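Serine protease inhibitor (PDB 2PEF) probably inhibits serine proteases, as serpins generally do, and is captured here in its latent state. Local coordinates at residues T284-P289 with L305-V310; E309-T314 with V328-I333. One frame throughout, in Å; residues are numbered along the deposited sequence. Where two conformers were deposited one is given.

In the fold
The two contacts follow one another along the chain, with centres about 13 Å apart, and share Glu309 and Val310. Contact 1 lies at the periphery, about 21 Å from the centre of the chain. There a turn after helix 275-280 meets the loop that leads into strand 310-318. Contact 2 lies deeper and pairs that strand with strand 322-331. Ser308 of contact 1 and Asp332 of contact 2 join them through a probable side-chain hydrogen bond. Strand 322-331 also pairs with strand 158-169. This matches a latent serpin, whose reactive-centre loop is inserted into the main sheet; residues 335-341, further along, are not modelled.

Contact 1 of 2, residues T284-P289 with L305-V310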
ATOM      1  N   THR A 284      13.540   6.388  13.619  1.00 19.94           N
ATOM      2  CA  THR A 284      14.136   7.728  13.570  1.00 19.09           C
ATOM      3  C   THR A 284      15.603   7.715  13.131  1.00 18.31           C
ATOM      4  O   THR A 284      15.998   8.504  12.269  1.00 18.77           O
ATOM      5  CB  THR A 284      14.004   8.456  14.928  1.00 19.52           C
ATOM      6  OG1 THR A 284      14.619   7.672  15.955  1.00 21.29           O
ATOM      7  CG2 THR A 284      12.530   8.688  15.275  1.00 16.53           C
ATOM      8  N   ASP A 285      16.395   6.815  13.716  1.00 17.39           N
ATOM      9  CA  ASP A 285      17.828   6.702  13.418  1.00 17.84           C
ATOM     10  C   ASP A 285      18.114   6.532  11.931  1.00 16.90           C
ATOM     11  O   ASP A 285      19.072   7.098  11.422  1.00 16.78           O
ATOM     12  CB  ASP A 285      18.462   5.540  14.187  1.00 18.20           C
ATOM     13  CG  ASP A 285      18.798   5.897  15.622  1.00 20.17           C
ATOM     14  OD1 ASP A 285      18.180   6.831  16.179  1.00 24.99           O
ATOM     15  OD2 ASP A 285      19.683   5.230  16.198  1.00 19.97           O
ATOM     16  N   ALA A 286      17.272   5.758  11.244  1.00 17.76           N
ATOM     17  CA  ALA A 286      17.453   5.469   9.818  1.00 17.08           C
ATOM     18  C   ALA A 286      17.517   6.732   8.957  1.00 17.70           C
ATOM     19  O   ALA A 286      18.167   6.747   7.907  1.00 18.39           O
ATOM     20  CB  ALA A 286      16.345   4.554   9.326  1.00 17.05           C
ATOM     21  N   PHE A 287      16.835   7.782   9.408  1.00 17.95           N
ATOM     22  CA  PHE A 287      16.759   9.043   8.668  1.00 18.87           C
ATOM     23  C   PHE A 287      17.859  10.038   9.045  1.00 18.96           C
ATOM     24  O   PHE A 287      17.973  11.099   8.428  1.00 19.11           O
ATOM     25  CB  PHE A 287      15.375   9.683   8.849  1.00 19.04           C
ATOM     26  CG  PHE A 287      14.239   8.828   8.358  1.00 18.33           C
ATOM     27  CD1 PHE A 287      13.467   8.093   9.253  1.00 18.52           C
ATOM     28  CD2 PHE A 287      13.943   8.750   6.996  1.00 19.25           C
ATOM     29  CE1 PHE A 287      12.417   7.297   8.802  1.00 17.47           C
ATOM     30  CE2 PHE A 287      12.895   7.961   6.534  1.00 19.71           C
ATOM     31  CZ  PHE A 287      12.130   7.231   7.435  1.00 17.82           C
ATOM     32  N   LEU A 288      18.667   9.693  10.047  1.00 19.42           N
ATOM     33  CA  LEU A 288      19.710  10.590  10.552  1.00 20.21           C
ATOM     34  C   LEU A 288      21.080  10.215   9.985  1.00 20.86           C
ATOM     35  O   LEU A 288      21.557   9.106  10.222  1.00 21.96           O
ATOM     36  CB  LEU A 288      19.755  10.559  12.085  1.00 20.24           C
ATOM     37  CG  LEU A 288      18.478  10.823  12.894  1.00 18.42           C
ATOM     38  CD1 LEU A 288      18.733  10.602  14.381  1.00 18.27           C
ATOM     39  CD2 LEU A 288      17.921  12.217  12.646  1.00 19.26           C
ATOM     40  N   PRO A 289      21.715  11.137   9.231  1.00 21.60           N
ATOM     41  CA  PRO A 289      23.032  10.876   8.633  1.00 22.28           C
ATOM     42  C   PRO A 289      24.112  10.454   9.635  1.00 22.26           C
ATOM     43  O   PRO A 289      24.918   9.572   9.330  1.00 23.26           O
ATOM     44  CB  PRO A 289      23.401  12.214   7.972  1.00 22.60           C
ATOM     45  CG  PRO A 289      22.457  13.222   8.541  1.00 23.59           C
ATOM     46  CD  PRO A 289      21.211  12.476   8.879  1.00 21.89           C
ATOM     47  N   LEU A 305      25.592   5.415   4.975  1.00 18.45           N
ATOM     48  CA  LEU A 305      24.283   5.438   4.337  1.00 17.78           C
ATOM     49  C   LEU A 305      23.169   5.762   5.320  1.00 16.69           C
ATOM     50  O   LEU A 305      23.198   5.339   6.477  1.00 15.98           O
ATOM     51  CB  LEU A 305      23.999   4.107   3.634  1.00 17.88           C
ATOM     52  CG  LEU A 305      24.806   3.799   2.371  1.00 19.37           C
ATOM     53  CD1 LEU A 305      24.121   2.701   1.585  1.00 22.16           C
ATOM     54  CD2 LEU A 305      24.966   5.038   1.508  1.00 19.15           C
ATOM     55  N   TYR A 306      22.198   6.534   4.842  1.00 16.93           N
ATOM     56  CA  TYR A 306      20.992   6.850   5.596  1.00 17.06           C
ATOM     57  C   TYR A 306      19.837   7.046   4.622  1.00 16.82           C
ATOM     58  O   TYR A 306      20.055   7.343   3.448  1.00 17.66           O
ATOM     59  CB  TYR A 306      21.197   8.100   6.461  1.00 17.94           C
ATOM     60  CG  TYR A 306      21.352   9.396   5.693  1.00 17.70           C
ATOM     61  CD1 TYR A 306      20.261  10.244   5.496  1.00 19.41           C
ATOM     62  CD2 TYR A 306      22.594   9.784   5.181  1.00 20.14           C
ATOM     63  CE1 TYR A 306      20.397  11.441   4.799  1.00 20.74           C
ATOM     64  CE2 TYR A 306      22.741  10.979   4.483  1.00 20.22           C
ATOM     65  CZ  TYR A 306      21.638  11.801   4.296  1.00 20.68           C
ATOM     66  OH  TYR A 306      21.779  12.983   3.608  1.00 20.94           O
ATOM     67  N   ILE A 307      18.611   6.879   5.106  1.00 15.54           N
ATOM     68  CA  ILE A 307      17.441   7.066   4.259  1.00 15.51           C
ATOM     69  C   ILE A 307      17.118   8.552   4.127  1.00 14.87           C
ATOM     70  O   ILE A 307      16.963   9.255   5.127  1.00 15.74           O
ATOM     71  CB  ILE A 307      16.217   6.290   4.787  1.00 14.98           C
ATOM     72  CG1 ILE A 307      16.533   4.792   4.852  1.00 17.23           C
ATOM     73  CG2 ILE A 307      14.989   6.562   3.910  1.00 14.42           C
ATOM     74  CD1 ILE A 307      15.470   3.955   5.534  1.00 16.75           C
ATOM     75  N   SER A 308      17.030   9.018   2.883  1.00 14.03           N
ATOM     76  CA  SER A 308      16.639  10.394   2.600  1.00 13.89           C
ATOM     77  C   SER A 308      15.121  10.519   2.623  1.00 14.36           C
ATOM     78  O   SER A 308      14.566  11.290   3.408  1.00 14.57           O
ATOM     79  CB  SER A 308      17.201  10.851   1.252  1.00 14.09           C
ATOM     80  OG  SER A 308      16.818   9.964   0.215  1.00 17.13           O
ATOM     81  N   GLU A 309      14.454   9.752   1.765  1.00 13.64           N
ATOM     82  CA  GLU A 309      12.996   9.765   1.695  1.00 14.32           C
ATOM     83  C   GLU A 309      12.424   8.379   1.463  1.00 13.67           C
ATOM     84  O   GLU A 309      13.015   7.558   0.755  1.00 14.39           O
ATOM     85  CB  GLU A 309      12.506  10.711   0.591  1.00 14.63           C
ATOM     86  CG  GLU A 309      12.732  12.199   0.866  1.00 17.53           C
ATOM     87  CD  GLU A 309      11.932  13.102  -0.061  1.00 16.10           C
ATOM     88  OE1 GLU A 309      11.219  12.581  -0.948  1.00 24.13           O
ATOM     89  OE2 GLU A 309      12.018  14.339   0.103  1.00 24.10           O
ATOM     90  N   VAL A 310      11.271   8.127   2.074  1.00 12.37           N
ATOM     91  CA  VAL A 310      10.452   6.971   1.732  1.00 13.15           C
ATOM     92  C   VAL A 310       9.227   7.524   1.009  1.00 13.14           C
ATOM     93  O   VAL A 310       8.430   8.265   1.595  1.00 13.47           O
ATOM     94  CB  VAL A 310      10.051   6.149   2.981  1.00 11.94           C
ATOM     95  CG1 VAL A 310       9.127   4.997   2.595  1.00 14.04           C
ATOM     96  CG2 VAL A 310      11.290   5.611   3.688  1.00 15.16           C
TER
HETATM   97  O   HOH W   1      16.795  11.757   6.085  1.00 24.21           O
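The carbonyl oxygen of Ile307 takes a hydrogen bond from a water and a CA-H...O contact from Phe287. The water donates to Ile307 O at 2.7 Å and also to Phe287 O at 2.7 Å, so it bridges the two backbones. The CA-H of Phe287 points at the same Ile307 O, with a CA to O distance of 3.6 Å. The direct backbone bond runs from Ile307 N to Ala286 O, 2.8 Å long and fairly straight at 161°. Beside it, Ala286 CB meets the CD1 end of Ile307 at 3.9 Å. The other branch of Ile307 serves the aromatic ring: its CG2 lies 3.6 Å from Phe287 CE2. Val310 CG2 comes to the edge of this ring, near its plane, 4.0 Å from CE2 of Phe287. Helix 275-280 adds Asn275 and Glu279 against Phe287. At the outer end, Pro289 lies over one face of Tyr306. Its CB is 3.9 Å from the centroid of the Tyr306 ring and 17° off the normal, a CH-pi contact. Tyr306 CG sits between its own N and carbonyl carbon (chi1 68°), which turns the ring under the proline. The arrangement is a short 3-10 turn, residues 285-287, packed on an incoming loop. It fits the serpin region that leads from helix 275-280 into strand 5A of the main sheet.

Contact 2 of 2, residues E309-T314 with V328-I333; sequences EVLHKT and VTSVDI
Five backbone hydrogen bonds join Glu309-Thr314 to Val328-Ile333. Lys313 and Val328 bond both ways: Val328 N to Lys313 O is 2.8 Å, and Lys313 N to Val328 O is 2.9 Å. Leu311 and Ser330 form the next hydrogen-bonded pair, with Ser330 N to Leu311 O at 2.9 Å. Past the strand end, Asp332 N reaches Glu309 O at 2.9 Å. The strands run antiparallel, 166° between their directions. A water bonds to Ser330 OG at 2.8 Å. The Ser330 hydroxyl also rests on Leu311 CB, 3.5 Å from its OG. The Glu309 carboxylate turns to a salt bridge with Lys273.

On the face that carries Val310, His312, Thr329 and Val331, the last three pack on helix 35-46, where the shutter of serpins is found. The CG of His312 extends opposite the backbone N (chi1 -158°). In one of two Thr329 conformers, His312 CD2 comes 2.9 Å from Thr329 OG1, near the ring plane. That hydroxyl is hydrogen-bonded to Ser37 OG. NE2 of His312 makes a weak hydrogen bond to Ser34 O. With an alanine in place of His312, Ser34 O would probably lose that partner and a gap would open beside Thr329. Val310 CG1 meets Thr329 CG2 at 4.1 Å. Strand 158-169 bonds the other edge through Thr329 and Val331. Backbone bonds thus hold the strand, consistent with the inserted reactive-centre loop of a latent serpin, while Ser34 and Ser37 supply partners for its buried polar neighbourhood.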
ATOM      1  N   GLU A 309      14.454   9.752   1.765  1.00 13.64           N
ATOM      2  CA  GLU A 309      12.996   9.765   1.695  1.00 14.32           C
ATOM      3  C   GLU A 309      12.424   8.379   1.463  1.00 13.67           C
ATOM      4  O   GLU A 309      13.015   7.558   0.755  1.00 14.39           O
ATOM      5  CB  GLU A 309      12.506  10.711   0.591  1.00 14.63           C
ATOM      6  CG  GLU A 309      12.732  12.199   0.866  1.00 17.53           C
ATOM      7  CD  GLU A 309      11.932  13.102  -0.061  1.00 16.10           C
ATOM      8  OE1 GLU A 309      11.219  12.581  -0.948  1.00 24.13           O
ATOM      9  OE2 GLU A 309      12.018  14.339   0.103  1.00 24.10           O
ATOM     10  N   VAL A 310      11.271   8.127   2.074  1.00 12.37           N
ATOM     11  CA  VAL A 310      10.452   6.971   1.732  1.00 13.15           C
ATOM     12  C   VAL A 310       9.227   7.524   1.009  1.00 13.14           C
ATOM     13  O   VAL A 310       8.430   8.265   1.595  1.00 13.47           O
ATOM     14  CB  VAL A 310      10.051   6.149   2.981  1.00 11.94           C
ATOM     15  CG1 VAL A 310       9.127   4.997   2.595  1.00 14.04           C
ATOM     16  CG2 VAL A 310      11.290   5.611   3.688  1.00 15.16           C
ATOM     17  N   LEU A 311       9.106   7.184  -0.271  1.00 12.63           N
ATOM     18  CA  LEU A 311       8.036   7.706  -1.117  1.00 13.40           C
ATOM     19  C   LEU A 311       7.068   6.597  -1.505  1.00 13.39           C
ATOM     20  O   LEU A 311       7.483   5.484  -1.818  1.00 13.26           O
ATOM     21  CB  LEU A 311       8.620   8.371  -2.367  1.00 13.15           C
ATOM     22  CG  LEU A 311       7.706   9.186  -3.294  1.00 15.28           C
ATOM     23  CD1 LEU A 311       7.230  10.472  -2.627  1.00 17.18           C
ATOM     24  CD2 LEU A 311       8.422   9.497  -4.604  1.00 14.66           C
ATOM     25  N   HIS A 312       5.780   6.927  -1.485  1.00 12.12           N
ATOM     26  CA  HIS A 312       4.707   5.995  -1.789  1.00 12.25           C
ATOM     27  C   HIS A 312       3.825   6.603  -2.875  1.00 12.00           C
ATOM     28  O   HIS A 312       3.378   7.735  -2.737  1.00 12.97           O
ATOM     29  CB  HIS A 312       3.880   5.737  -0.524  1.00 13.41           C
ATOM     30  CG  HIS A 312       3.103   4.459  -0.554  1.00 11.84           C
ATOM     31  ND1 HIS A 312       1.727   4.412  -0.503  1.00 15.89           N
ATOM     32  CD2 HIS A 312       3.518   3.174  -0.617  1.00  9.25           C
ATOM     33  CE1 HIS A 312       1.332   3.151  -0.536  1.00 10.58           C
ATOM     34  NE2 HIS A 312       2.399   2.380  -0.606  1.00 17.14           N
ATOM     35  N   LYS A 313       3.600   5.852  -3.953  1.00 10.93           N
ATOM     36  CA  LYS A 313       2.714   6.271  -5.043  1.00 11.37           C
ATOM     37  C   LYS A 313       1.686   5.184  -5.275  1.00 11.36           C
ATOM     38  O   LYS A 313       2.032   4.007  -5.364  1.00 10.37           O
ATOM     39  CB  LYS A 313       3.489   6.502  -6.342  1.00 12.01           C
ATOM     40  CG  LYS A 313       4.332   7.759  -6.387  1.00 15.84           C
ATOM     41  CD  LYS A 313       4.791   8.083  -7.818  1.00 13.57           C
ATOM     42  CE  LYS A 313       3.623   8.444  -8.735  1.00 21.25           C
ATOM     43  NZ  LYS A 313       4.080   9.068 -10.013  1.00 25.50           N
ATOM     44  N   THR A 314       0.421   5.575  -5.382  1.00 10.90           N
ATOM     45  CA  THR A 314      -0.645   4.607  -5.593  1.00 11.40           C
ATOM     46  C   THR A 314      -1.617   5.063  -6.669  1.00 10.83           C
ATOM     47  O   THR A 314      -1.684   6.245  -7.003  1.00 10.32           O
ATOM     48  CB  THR A 314      -1.441   4.348  -4.312  1.00 12.39           C
ATOM     49  OG1 THR A 314      -1.938   5.596  -3.814  1.00 12.45           O
ATOM     50  CG2 THR A 314      -0.569   3.682  -3.249  1.00 14.33           C
ATOM     51  N   VAL A 328       3.654   1.725  -5.567  1.00 10.29           N
ATOM     52  CA  VAL A 328       5.100   1.659  -5.535  1.00  9.91           C
ATOM     53  C   VAL A 328       5.552   2.290  -4.232  1.00 10.55           C
ATOM     54  O   VAL A 328       4.998   3.300  -3.796  1.00 11.11           O
ATOM     55  CB  VAL A 328       5.749   2.410  -6.726  1.00  9.66           C
ATOM     56  CG1 VAL A 328       7.271   2.457  -6.580  1.00 12.85           C
ATOM     57  CG2 VAL A 328       5.368   1.756  -8.050  1.00 12.89           C
ATOM     58  N   THR A 329       6.526   1.650  -3.595  1.00  9.31           N
ATOM     59  CA  THR A 329       7.225   2.243  -2.461  0.50  8.13           C
ATOM     60  C   THR A 329       8.718   2.266  -2.772  1.00  9.78           C
ATOM     61  O   THR A 329       9.304   1.242  -3.105  1.00  9.06           O
ATOM     62  CB  THR A 329       6.972   1.474  -1.148  0.50  8.58           C
ATOM     63  OG1 THR A 329       5.570   1.227  -0.995  0.50  4.37           O
ATOM     64  CG2 THR A 329       7.483   2.279   0.049  0.50  2.00           C
ATOM     65  N   SER A 330       9.317   3.448  -2.676  1.00  9.93           N
ATOM     66  CA  SER A 330      10.748   3.585  -2.910  1.00  9.81           C
ATOM     67  C   SER A 330      11.467   4.077  -1.657  1.00 10.97           C
ATOM     68  O   SER A 330      10.903   4.819  -0.843  1.00 10.38           O
ATOM     69  CB  SER A 330      11.028   4.506  -4.102  1.00 10.43           C
ATOM     70  OG  SER A 330      10.490   5.794  -3.880  1.00 11.76           O
ATOM     71  N   VAL A 331      12.715   3.638  -1.505  1.00 11.28           N
ATOM     72  CA  VAL A 331      13.568   4.062  -0.403  1.00 12.14           C
ATOM     73  C   VAL A 331      14.824   4.712  -0.982  1.00 12.91           C
ATOM     74  O   VAL A 331      15.510   4.117  -1.821  1.00 13.10           O
ATOM     75  CB  VAL A 331      13.939   2.866   0.513  1.00 11.63           C
ATOM     76  CG1 VAL A 331      14.921   3.290   1.606  1.00 12.46           C
ATOM     77  CG2 VAL A 331      12.686   2.246   1.125  1.00 12.14           C
ATOM     78  N   ASP A 332      15.095   5.939  -0.532  1.00 13.72           N
ATOM     79  CA  ASP A 332      16.239   6.770  -0.964  1.00 15.01           C
ATOM     80  C   ASP A 332      16.060   7.587  -2.260  1.00 14.83           C
ATOM     81  O   ASP A 332      17.000   8.251  -2.706  1.00 13.65           O
ATOM     82  CB  ASP A 332      17.571   5.996  -0.961  1.00 15.51           C
ATOM     83  CG  ASP A 332      18.529   6.477   0.118  1.00 21.32           C
ATOM     84  OD1 ASP A 332      19.482   5.733   0.438  1.00 23.66           O
ATOM     85  OD2 ASP A 332      18.343   7.601   0.639  1.00 25.00           O
ATOM     86  N   ILE A 333      14.871   7.531  -2.856  1.00 14.57           N
ATOM     87  CA  ILE A 333      14.543   8.414  -3.976  1.00 15.75           C
ATOM     88  C   ILE A 333      13.902   9.691  -3.427  1.00 16.93           C
ATOM     89  O   ILE A 333      12.835   9.644  -2.810  1.00 15.48           O
ATOM     90  CB  ILE A 333      13.610   7.742  -5.027  1.00 16.11           C
ATOM     91  CG1 ILE A 333      14.344   6.615  -5.762  1.00 13.47           C
ATOM     92  CG2 ILE A 333      13.100   8.777  -6.036  1.00 14.09           C
ATOM     93  CD1 ILE A 333      13.459   5.758  -6.666  1.00 14.96           C
TER
HETATM   94  O   HOH W   2      12.043   7.148  -2.051  1.00 17.82           O